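Long-range contact in MOBA relate protein (Mycobacterium sp., PDB 2WAW), which is of unknown function but carries a MobA-like nucleotidyltransferase domain and so probably transfers a nucleotide from a nucleoside triphosphate: residues S4-V10 with P45-V51. Numbering follows the deposited sequence.
Sequences SRVTGVV and PFDQLIV
With CG placed anti to its own carbonyl carbon (chi1 -58°), Phe46 swings its ring onto the backbone of Gly8, while Asp47, turned the same way at chi1 (-67°), sends its carboxylate to Ser4 and Arg5. The ring lies flat against the glycine: Gly8 CA sits 3.5 Å from the centroid of the Phe46 ring, almost exactly on the ring normal, a CH-pi contact made over the face. Val6 CG1 meets the same ring at its edge, 3.8 Å from Phe46 CD1.

The carboxylate takes two consecutive backbone N-H groups. Ser4 N reaches Asp47 OD1 at 2.9 Å from the syn side in a nearly straight bond, whereas Arg5 N comes to Asp47 OD2 from above the carboxylate plane and is more bent (138° at the hydrogen). Ser4 OG gives its proton to Pro45 O (2.8 Å) and accepts from Val6 N, forming an ST turn.

On the opposite face of the sheet from Phe46, Thr7 OG1 donates to an in-plane lone pair of Gln48 OE1 at 2.7 Å. That amide is gripped from outside too, by Asp93 N on its oxygen and by Asp70 and the Trp91 carbonyl on its nitrogen.

Further along, Ile50 binds Gly8 O through its N-H and Val10 N through its carbonyl, while Val10 CG2 packs against Leu49 CD1 (4.0 Å) on the side covered by helix 33-42. Joined through that helix, strands 6-12 and 48-53 make a parallel beta-alpha-beta unit, as in the Rossmann-like nucleotide-binding half of GT-A folds.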
ATOM      1  N   SER A   4     -12.420   5.108  12.845  1.00 23.30           N
ATOM      2  CA  SER A   4     -12.738   4.413  11.590  1.00 19.46           C
ATOM      3  C   SER A   4     -12.772   2.902  11.784  1.00 17.42           C
ATOM      4  O   SER A   4     -13.411   2.202  11.007  1.00 18.85           O
ATOM      5  CB  SER A   4     -11.727   4.755  10.487  1.00 18.87           C
ATOM      6  OG  SER A   4     -10.455   4.233  10.805  1.00 19.67           O
ATOM      7  N   ARG A   5     -12.057   2.413  12.806  1.00 17.29           N
ATOM      8  CA  ARG A   5     -11.798   0.970  12.988  1.00 16.11           C
ATOM      9  C   ARG A   5     -11.093   0.361  11.762  1.00 15.09           C
ATOM     10  O   ARG A   5     -11.322  -0.791  11.379  1.00 15.83           O
ATOM     11  CB  ARG A   5     -13.065   0.217  13.367  1.00 16.20           C
ATOM     12  CG  ARG A   5     -13.732   0.815  14.582  1.00 16.90           C
ATOM     13  CD  ARG A   5     -14.848  -0.023  15.145  1.00 27.81           C
ATOM     14  NE  ARG A   5     -15.290   0.569  16.407  1.00 35.41           N
ATOM     15  CZ  ARG A   5     -16.405   0.249  17.059  1.00 37.46           C
ATOM     16  NH1 ARG A   5     -17.233  -0.673  16.580  1.00 39.43           N
ATOM     17  NH2 ARG A   5     -16.691   0.869  18.196  1.00 39.50           N
ATOM     18  N   VAL A   6     -10.227   1.164  11.160  1.00 13.91           N
ATOM     19  CA  VAL A   6      -9.425   0.721  10.016  1.00 12.68           C
ATOM     20  C   VAL A   6      -7.932   1.024  10.266  1.00 15.15           C
ATOM     21  O   VAL A   6      -7.570   2.133  10.669  1.00 14.93           O
ATOM     22  CB  VAL A   6      -9.887   1.385   8.673  1.00 14.34           C
ATOM     23  CG1 VAL A   6      -9.013   0.883   7.531  1.00 16.28           C
ATOM     24  CG2 VAL A   6     -11.347   1.062   8.382  1.00 16.00           C
ATOM     25  N   THR A   7      -7.085   0.035   9.973  1.00 13.74           N
ATOM     26  CA  THR A   7      -5.637   0.231   9.955  1.00 12.22           C
ATOM     27  C   THR A   7      -5.169   0.286   8.514  1.00 14.52           C
ATOM     28  O   THR A   7      -5.523  -0.584   7.727  1.00 13.23           O
ATOM     29  CB  THR A   7      -4.923  -0.917  10.689  1.00 13.88           C
ATOM     30  OG1 THR A   7      -5.176  -0.789  12.093  1.00 16.49           O
ATOM     31  CG2 THR A   7      -3.412  -0.849  10.450  1.00 15.90           C
ATOM     32  N   GLY A   8      -4.400   1.312   8.173  1.00 13.55           N
ATOM     33  CA  GLY A   8      -3.742   1.374   6.865  1.00 13.05           C
ATOM     34  C   GLY A   8      -2.397   0.683   6.920  1.00 14.30           C
ATOM     35  O   GLY A   8      -1.692   0.783   7.916  1.00 15.43           O
ATOM     36  N   VAL A   9      -2.036  -0.022   5.844  1.00 14.31           N
ATOM     37  CA  VAL A   9      -0.761  -0.721   5.778  1.00 13.82           C
ATOM     38  C   VAL A   9      -0.128  -0.347   4.434  1.00 15.73           C
ATOM     39  O   VAL A   9      -0.657  -0.683   3.375  1.00 13.81           O
ATOM     40  CB  VAL A   9      -0.935  -2.270   5.846  1.00 13.87           C
ATOM     41  CG1 VAL A   9       0.445  -2.997   5.727  1.00 15.42           C
ATOM     42  CG2 VAL A   9      -1.676  -2.709   7.139  1.00 15.90           C
ATOM     43  N   VAL A  10       0.988   0.362   4.496  1.00 13.55           N
ATOM     44  CA  VAL A  10       1.740   0.728   3.309  1.00 14.85           C
ATOM     45  C   VAL A  10       2.911  -0.240   3.195  1.00 15.31           C
ATOM     46  O   VAL A  10       3.821  -0.242   4.051  1.00 14.27           O
ATOM     47  CB  VAL A  10       2.251   2.169   3.408  1.00 13.73           C
ATOM     48  CG1 VAL A  10       3.139   2.515   2.207  1.00 15.67           C
ATOM     49  CG2 VAL A  10       1.103   3.154   3.469  1.00 16.13           C
ATOM     50  N   PRO A  45      -8.778   8.041   6.341  1.00 17.51           N
ATOM     51  CA  PRO A  45      -9.467   7.794   7.607  1.00 19.84           C
ATOM     52  C   PRO A  45      -8.987   6.496   8.271  1.00 20.62           C
ATOM     53  O   PRO A  45      -9.748   5.519   8.394  1.00 24.54           O
ATOM     54  CB  PRO A  45     -10.946   7.724   7.209  1.00 19.97           C
ATOM     55  CG  PRO A  45     -10.977   7.447   5.722  1.00 20.88           C
ATOM     56  CD  PRO A  45      -9.582   7.631   5.167  1.00 19.21           C
ATOM     57  N   PHE A  46      -7.715   6.471   8.653  1.00 17.48           N
ATOM     58  CA  PHE A  46      -7.172   5.348   9.399  1.00 16.48           C
ATOM     59  C   PHE A  46      -7.019   5.725  10.856  1.00 16.92           C
ATOM     60  O   PHE A  46      -6.699   6.875  11.175  1.00 17.49           O
ATOM     61  CB  PHE A  46      -5.769   4.976   8.899  1.00 15.24           C
ATOM     62  CG  PHE A  46      -5.695   4.623   7.425  1.00 13.80           C
ATOM     63  CD1 PHE A  46      -6.677   3.825   6.822  1.00 15.74           C
ATOM     64  CD2 PHE A  46      -4.624   5.071   6.645  1.00 15.70           C
ATOM     65  CE1 PHE A  46      -6.586   3.472   5.464  1.00 15.15           C
ATOM     66  CE2 PHE A  46      -4.513   4.738   5.288  1.00 17.38           C
ATOM     67  CZ  PHE A  46      -5.498   3.924   4.681  1.00 13.97           C
ATOM     68  N   ASP A  47      -7.179   4.739  11.732  1.00 17.40           N
ATOM     69  CA  ASP A  47      -6.871   4.905  13.151  1.00 17.44           C
ATOM     70  C   ASP A  47      -5.404   4.608  13.445  1.00 18.27           C
ATOM     71  O   ASP A  47      -4.858   5.042  14.474  1.00 20.99           O
ATOM     72  CB  ASP A  47      -7.704   3.947  13.995  1.00 18.88           C
ATOM     73  CG  ASP A  47      -9.194   4.261  13.973  1.00 19.24           C
ATOM     74  OD1 ASP A  47      -9.603   5.362  13.552  1.00 20.33           O
ATOM     75  OD2 ASP A  47      -9.952   3.369  14.405  1.00 20.55           O
ATOM     76  N   GLN A  48      -4.773   3.850  12.549  1.00 16.85           N
ATOM     77  CA  GLN A  48      -3.403   3.407  12.709  1.00 14.97           C
ATOM     78  C   GLN A  48      -2.818   3.321  11.311  1.00 13.98           C
ATOM     79  O   GLN A  48      -3.526   2.926  10.382  1.00 14.75           O
ATOM     80  CB  GLN A  48      -3.379   2.019  13.367  1.00 18.06           C
ATOM     81  CG  GLN A  48      -2.005   1.338  13.388  1.00 15.03           C
ATOM     82  CD  GLN A  48      -2.050  -0.067  13.931  1.00 15.36           C
ATOM     83  OE1 GLN A  48      -3.043  -0.798  13.752  1.00 15.78           O
ATOM     84  NE2 GLN A  48      -0.961  -0.477  14.563  1.00 15.04           N
ATOM     85  N   LEU A  49      -1.549   3.654  11.177  1.00 13.52           N
ATOM     86  CA  LEU A  49      -0.847   3.494   9.934  1.00 13.50           C
ATOM     87  C   LEU A  49       0.481   2.780  10.128  1.00 15.31           C
ATOM     88  O   LEU A  49       1.309   3.250  10.790  1.00 16.08           O
ATOM     89  CB  LEU A  49      -0.635   4.843   9.258  1.00 20.00           C
ATOM     90  CG  LEU A  49       0.053   4.925   7.904  1.00 20.00           C
ATOM     91  CD1 LEU A  49      -0.666   4.083   6.887  1.00 20.00           C
ATOM     92  CD2 LEU A  49       0.070   6.359   7.456  1.00 20.00           C
ATOM     93  N   ILE A  50       0.616   1.646   9.465  1.00 14.14           N
ATOM     94  CA  ILE A  50       1.800   0.806   9.497  1.00 13.67           C
ATOM     95  C   ILE A  50       2.557   0.908   8.170  1.00 14.13           C
ATOM     96  O   ILE A  50       1.974   0.909   7.149  1.00 14.41           O
ATOM     97  CB  ILE A  50       1.425  -0.672   9.662  1.00 16.26           C
ATOM     98  CG1 ILE A  50       0.764  -0.926  11.017  1.00 16.53           C
ATOM     99  CG2 ILE A  50       2.617  -1.573   9.441  1.00 17.97           C
ATOM    100  CD1 ILE A  50       0.171  -2.242  11.128  1.00 15.53           C
ATOM    101  N   VAL A  51       3.850   1.054   8.257  1.00 13.56           N
ATOM    102  CA  VAL A  51       4.691   1.046   7.057  1.00 15.17           C
ATOM    103  C   VAL A  51       5.736  -0.040   7.209  1.00 15.26           C
ATOM    104  O   VAL A  51       6.410  -0.130   8.250  1.00 15.19           O
ATOM    105  CB  VAL A  51       5.412   2.396   6.859  1.00 15.54           C
ATOM    106  CG1 VAL A  51       6.130   2.454   5.477  1.00 17.34           C
ATOM    107  CG2 VAL A  51       4.441   3.555   7.048  1.00 21.95           C
TER